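Local coordinates for protein putative ribosomal N-acetyltransferase YdaF (Bacillus subtilis, PDB 1NSL) that probably transfers acetyl groups to the N-termini of proteins, perhaps ribosomal ones, as a hexameric or dimeric member of the GNAT family, at residues R52-I55 against I56-R60; L118-Y121 against A122-L126. One frame throughout, in Å; residues are numbered along the deposited sequence.

Contact 1: R52-I55 against I56-R60; sequences RETI and IPDWR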
loop_
_atom_site.group_PDB
_atom_site.type_symbol
_atom_site.label_atom_id
_atom_site.label_comp_id
_atom_site.label_asym_id
_atom_site.label_seq_id
_atom_site.Cartn_x
_atom_site.Cartn_y
_atom_site.Cartn_z
ATOM N N ARG C 52 -4.663 -19.187 1.575
ATOM C CA ARG C 52 -3.411 -18.999 2.263
ATOM C C ARG C 52 -2.789 -17.669 1.957
ATOM O O ARG C 52 -2.227 -17.016 2.829
ATOM C CB ARG C 52 -2.430 -20.070 1.845
ATOM C CG ARG C 52 -1.268 -20.213 2.763
ATOM C CD ARG C 52 -0.489 -21.544 2.627
ATOM N NE ARG C 52 -0.686 -22.081 1.292
ATOM C CZ ARG C 52 -1.165 -23.283 1.028
ATOM N NH1 ARG C 52 -1.467 -24.125 2.011
ATOM N NH2 ARG C 52 -1.327 -23.646 -0.228
ATOM N N GLU C 53 -2.860 -17.229 0.719
ATOM C CA GLU C 53 -2.071 -16.046 0.424
ATOM C C GLU C 53 -2.804 -14.716 0.539
ATOM O O GLU C 53 -2.200 -13.663 0.759
ATOM C CB GLU C 53 -1.394 -16.197 -0.938
ATOM C CG GLU C 53 -0.394 -17.345 -1.042
ATOM C CD GLU C 53 -0.353 -17.904 -2.467
ATOM O OE1 GLU C 53 -0.849 -17.200 -3.380
ATOM O OE2 GLU C 53 0.151 -19.044 -2.706
ATOM N N THR C 54 -4.122 -14.791 0.434
ATOM C CA THR C 54 -4.947 -13.633 0.311
ATOM C C THR C 54 -6.090 -13.644 1.270
ATOM O O THR C 54 -6.220 -12.755 2.110
ATOM C CB THR C 54 -5.504 -13.652 -1.083
ATOM O OG1 THR C 54 -4.427 -13.365 -1.977
ATOM C CG2 THR C 54 -6.458 -12.530 -1.286
ATOM N N ILE C 55 -6.941 -14.655 1.182
ATOM C CA ILE C 55 -8.134 -14.547 1.980
ATOM C C ILE C 55 -7.890 -14.627 3.464
ATOM O O ILE C 55 -8.434 -13.820 4.217
ATOM C CB ILE C 55 -9.216 -15.504 1.549
ATOM C CG1 ILE C 55 -9.724 -15.131 0.169
ATOM C CG2 ILE C 55 -10.381 -15.380 2.491
ATOM C CD1 ILE C 55 -10.540 -16.194 -0.430
ATOM N N ILE C 56 -7.071 -15.569 3.903
ATOM C CA ILE C 56 -6.907 -15.626 5.329
ATOM C C ILE C 56 -6.101 -14.445 5.870
ATOM O O ILE C 56 -6.418 -13.903 6.924
ATOM C CB ILE C 56 -6.386 -16.908 5.742
ATOM C CG1 ILE C 56 -7.426 -17.968 5.414
ATOM C CG2 ILE C 56 -6.175 -16.890 7.219
ATOM C CD1 ILE C 56 -6.891 -19.419 5.645
ATOM N N PRO C 57 -5.057 -14.041 5.179
ATOM C CA PRO C 57 -4.386 -12.826 5.559
ATOM C C PRO C 57 -5.334 -11.671 5.626
ATOM O O PRO C 57 -5.332 -11.077 6.686
ATOM C CB PRO C 57 -3.359 -12.643 4.455
ATOM C CG PRO C 57 -2.938 -13.963 4.128
ATOM C CD PRO C 57 -4.306 -14.734 4.130
ATOM N N ASP C 58 -6.149 -11.338 4.622
ATOM C CA ASP C 58 -6.925 -10.133 4.853
ATOM C C ASP C 58 -7.769 -10.334 6.065
ATOM O O ASP C 58 -7.906 -9.417 6.832
ATOM C CB ASP C 58 -7.873 -9.683 3.774
ATOM C CG ASP C 58 -7.276 -9.588 2.403
ATOM O OD1 ASP C 58 -6.058 -9.290 2.192
ATOM O OD2 ASP C 58 -8.070 -9.773 1.414
ATOM N N TRP C 59 -8.363 -11.493 6.278
ATOM C CA TRP C 59 -9.307 -11.526 7.418
ATOM C C TRP C 59 -8.555 -11.092 8.690
ATOM O O TRP C 59 -9.061 -10.278 9.522
ATOM C CB TRP C 59 -9.998 -12.879 7.645
ATOM C CG TRP C 59 -11.057 -13.256 6.657
ATOM C CD1 TRP C 59 -11.877 -12.411 5.953
ATOM C CD2 TRP C 59 -11.400 -14.576 6.222
ATOM N NE1 TRP C 59 -12.724 -13.130 5.139
ATOM C CE2 TRP C 59 -12.452 -14.462 5.289
ATOM C CE3 TRP C 59 -10.943 -15.851 6.540
ATOM C CZ2 TRP C 59 -13.026 -15.568 4.669
ATOM C CZ3 TRP C 59 -11.533 -16.944 5.917
ATOM C CH2 TRP C 59 -12.549 -16.794 4.994
ATOM N N ARG C 60 -7.331 -11.611 8.811
ATOM C CA ARG C 60 -6.527 -11.298 9.949
ATOM C C ARG C 60 -6.290 -9.801 10.061
ATOM O O ARG C 60 -6.378 -9.239 11.170
ATOM C CB ARG C 60 -5.243 -12.089 9.965
ATOM C CG ARG C 60 -5.406 -13.547 10.338
ATOM C CD ARG C 60 -4.176 -14.318 10.155
ATOM N NE ARG C 60 -3.274 -14.044 11.263
ATOM C CZ ARG C 60 -3.385 -14.627 12.454
ATOM N NH1 ARG C 60 -4.323 -15.517 12.648
ATOM N NH2 ARG C 60 -2.546 -14.351 13.446
#
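Ile55 and Trp59, one helical turn apart in helix 48-65, lie side by side in a CH-pi contact. The methyl CG2 of Ile55 sits over one face of the indole, 3.5 Å from the centroid of its six-membered ring and 15° off the normal. It reaches there because CG2 is anti to the backbone N of Ile55 while CG1 stays beside that N (chi1 -67°). Trp59 also touches Leu24, on helix 21-30.

Among the backbone bonds, Asp58 N donates to Thr54 O at 2.9 Å and Trp59 N to Ile55 O at 3.1 Å. Pro57 has no N-H to give to the turn before it; its ring carbons lie against the carbonyls of that turn instead, CD 3.3 Å from Arg52 O and CG 3.5 Å from Glu53 O. The turn at 52-55 is of the wider pi type, and the helix is kinked at the proline.

The charged groups find partners beside the contact: Arg52 bridges Glu22 and Asp49, and Asp58 OD1 bridges Arg61. With Asp58 N and Trp59 N bonded again directly after Pro57, the helix bends without breaking, and the methyl-on-indole contact joins Ile55 and Trp59, two residues before and two after the proline.

Contact 2: L118-Y121 against A122-L126; sequences LITY and AFEEL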
loop_
_atom_site.group_PDB
_atom_site.type_symbol
_atom_site.label_atom_id
_atom_site.label_comp_id
_atom_site.label_asym_id
_atom_site.label_seq_id
_atom_site.Cartn_x
_atom_site.Cartn_y
_atom_site.Cartn_z
ATOM N N LEU C 118 -19.980 -15.009 21.249
ATOM C CA LEU C 118 -19.792 -13.883 20.328
ATOM C C LEU C 118 -20.617 -12.689 20.726
ATOM O O LEU C 118 -20.182 -11.558 20.651
ATOM C CB LEU C 118 -20.149 -14.288 18.918
ATOM C CG LEU C 118 -19.775 -13.293 17.817
ATOM C CD1 LEU C 118 -18.488 -12.606 18.168
ATOM C CD2 LEU C 118 -19.614 -13.962 16.389
ATOM N N ILE C 119 -21.828 -12.972 21.169
ATOM C CA ILE C 119 -22.739 -11.946 21.527
ATOM C C ILE C 119 -22.181 -11.302 22.768
ATOM O O ILE C 119 -21.889 -10.086 22.781
ATOM C CB ILE C 119 -24.095 -12.571 21.733
ATOM C CG1 ILE C 119 -24.572 -12.975 20.341
ATOM C CG2 ILE C 119 -25.068 -11.589 22.482
ATOM C CD1 ILE C 119 -25.817 -13.754 20.307
ATOM N N THR C 120 -21.966 -12.118 23.794
ATOM C CA THR C 120 -21.415 -11.578 25.015
ATOM C C THR C 120 -20.363 -10.490 24.682
ATOM O O THR C 120 -20.441 -9.363 25.138
ATOM C CB THR C 120 -20.775 -12.709 25.877
ATOM O OG1 THR C 120 -21.781 -13.609 26.392
ATOM C CG2 THR C 120 -20.101 -12.103 27.141
ATOM N N TYR C 121 -19.408 -10.859 23.857
ATOM C CA TYR C 121 -18.349 -9.997 23.442
ATOM C C TYR C 121 -18.923 -8.800 22.754
ATOM O O TYR C 121 -18.478 -7.681 22.954
ATOM C CB TYR C 121 -17.453 -10.734 22.463
ATOM C CG TYR C 121 -16.457 -9.852 21.776
ATOM C CD1 TYR C 121 -15.300 -9.431 22.431
ATOM C CD2 TYR C 121 -16.655 -9.445 20.452
ATOM C CE1 TYR C 121 -14.369 -8.628 21.793
ATOM C CE2 TYR C 121 -15.725 -8.625 19.810
ATOM C CZ TYR C 121 -14.583 -8.219 20.483
ATOM O OH TYR C 121 -13.650 -7.407 19.841
ATOM N N ALA C 122 -19.923 -9.023 21.928
ATOM C CA ALA C 122 -20.425 -7.912 21.177
ATOM C C ALA C 122 -20.998 -6.916 22.138
ATOM O O ALA C 122 -20.692 -5.736 22.036
ATOM C CB ALA C 122 -21.424 -8.358 20.287
ATOM N N PHE C 123 -21.804 -7.379 23.102
ATOM C CA PHE C 123 -22.469 -6.474 24.043
ATOM C C PHE C 123 -21.620 -5.996 25.193
ATOM O O PHE C 123 -21.951 -4.975 25.805
ATOM C CB PHE C 123 -23.704 -7.121 24.656
ATOM C CG PHE C 123 -24.857 -7.295 23.708
ATOM C CD1 PHE C 123 -25.171 -6.346 22.749
ATOM C CD2 PHE C 123 -25.629 -8.411 23.762
ATOM C CE1 PHE C 123 -26.236 -6.546 21.883
ATOM C CE2 PHE C 123 -26.666 -8.576 22.919
ATOM C CZ PHE C 123 -26.969 -7.648 21.997
ATOM N N GLU C 124 -20.554 -6.693 25.565
ATOM C CA GLU C 124 -19.816 -6.236 26.770
ATOM C C GLU C 124 -18.389 -5.825 26.488
ATOM O O GLU C 124 -17.582 -5.844 27.391
ATOM C CB GLU C 124 -19.728 -7.354 27.810
ATOM C CG GLU C 124 -20.864 -7.496 28.811
ATOM C CD GLU C 124 -20.766 -8.791 29.650
ATOM O OE1 GLU C 124 -19.733 -9.514 29.617
ATOM O OE2 GLU C 124 -21.736 -9.115 30.358
ATOM N N GLU C 125 -18.047 -5.501 25.250
ATOM C CA GLU C 125 -16.667 -5.144 24.916
ATOM C C GLU C 125 -16.650 -4.171 23.752
ATOM O O GLU C 125 -15.941 -3.187 23.771
ATOM C CB GLU C 125 -15.872 -6.397 24.537
ATOM C CG GLU C 125 -15.699 -7.398 25.671
ATOM C CD GLU C 125 -14.600 -6.985 26.657
ATOM O OE1 GLU C 125 -13.537 -6.491 26.203
ATOM O OE2 GLU C 125 -14.787 -7.148 27.888
ATOM N N LEU C 126 -17.382 -4.460 22.689
ATOM C CA LEU C 126 -17.441 -3.463 21.641
ATOM C C LEU C 126 -18.551 -2.550 22.111
ATOM O O LEU C 126 -18.746 -1.445 21.564
ATOM C CB LEU C 126 -17.734 -4.056 20.286
ATOM C CG LEU C 126 -16.832 -5.217 19.929
ATOM C CD1 LEU C 126 -17.199 -5.779 18.546
ATOM C CD2 LEU C 126 -15.406 -4.806 19.977
#
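The rings of Tyr121 and Phe123 receive Leu126, Glu125 and Ile119 at slanting angles that are neither plainly face nor plainly edge. The larger meeting is at Tyr121, where Leu126 comes in with both methyls: CD1 lies 3.4 Å from CE2 of the tyrosine, and CD2 lies 3.5 Å from CZ. Glu125 comes to the opposite end of the ring on the same side of its plane, its CB 3.7 Å from CD1 of Tyr121. The ring is placed for this by a CG anti to the backbone N (chi1 170°), which turns it toward the C-terminal end of the helix. At Phe123, the branch methyl CG2 of Ile119 reaches CE2 of the ring at 3.4 Å, the two side chains running alongside one another; the ring also meets Trp180, near the C-terminus of the chain.

Helix 110-124 is the helix of a beta-alpha-beta unit, connecting strand 94-101 to its parallel neighbour 130-136 in the GNAT fold. Leu118 and Ile119 both pack on Ile97 of the first strand, and Leu126 touches Leu85 of strand 78-89.

Thr120 O accepts the N-H of Glu124 at 2.7 Å, and alongside, the threonine methyl CG2 lies 3.6 Å from OE1 of Glu124. Thr120 OG1 turns back instead to the carbonyl of Arg116. Past this turn the pattern widens: Leu126 N makes a weak bond to Tyr121 O over 3.4 Å, five residues back. Tyr121 and Leu118 also pack on Met2 of a second subunit, and Glu125 OE1 makes a weak hydrogen bond with Gly1 N of that subunit.

Overall arrangement
Contact 1 and contact 2 lie on different helices, 48-65 and 110-124, with centres 24 Å apart and nearest atoms about 11 Å apart, so they do not touch. Contact 1 is a surface contact in the middle of its helix, which packs on helix 21-30; contact 2 is partly buried near the end of a helix that lies on the sheet. The chemistry follows the place: beside the proline kink, one aliphatic-indole pair is accompanied by salt bridges of Arg52 and Asp58 to residues outside the segments, whereas 118-126 turns mostly apolar side chains inward and keeps its glutamates outside. Both stretches also reach a second subunit, 52-60 by hydrogen bonds of Arg60 and 118-126 chiefly by apolar packing.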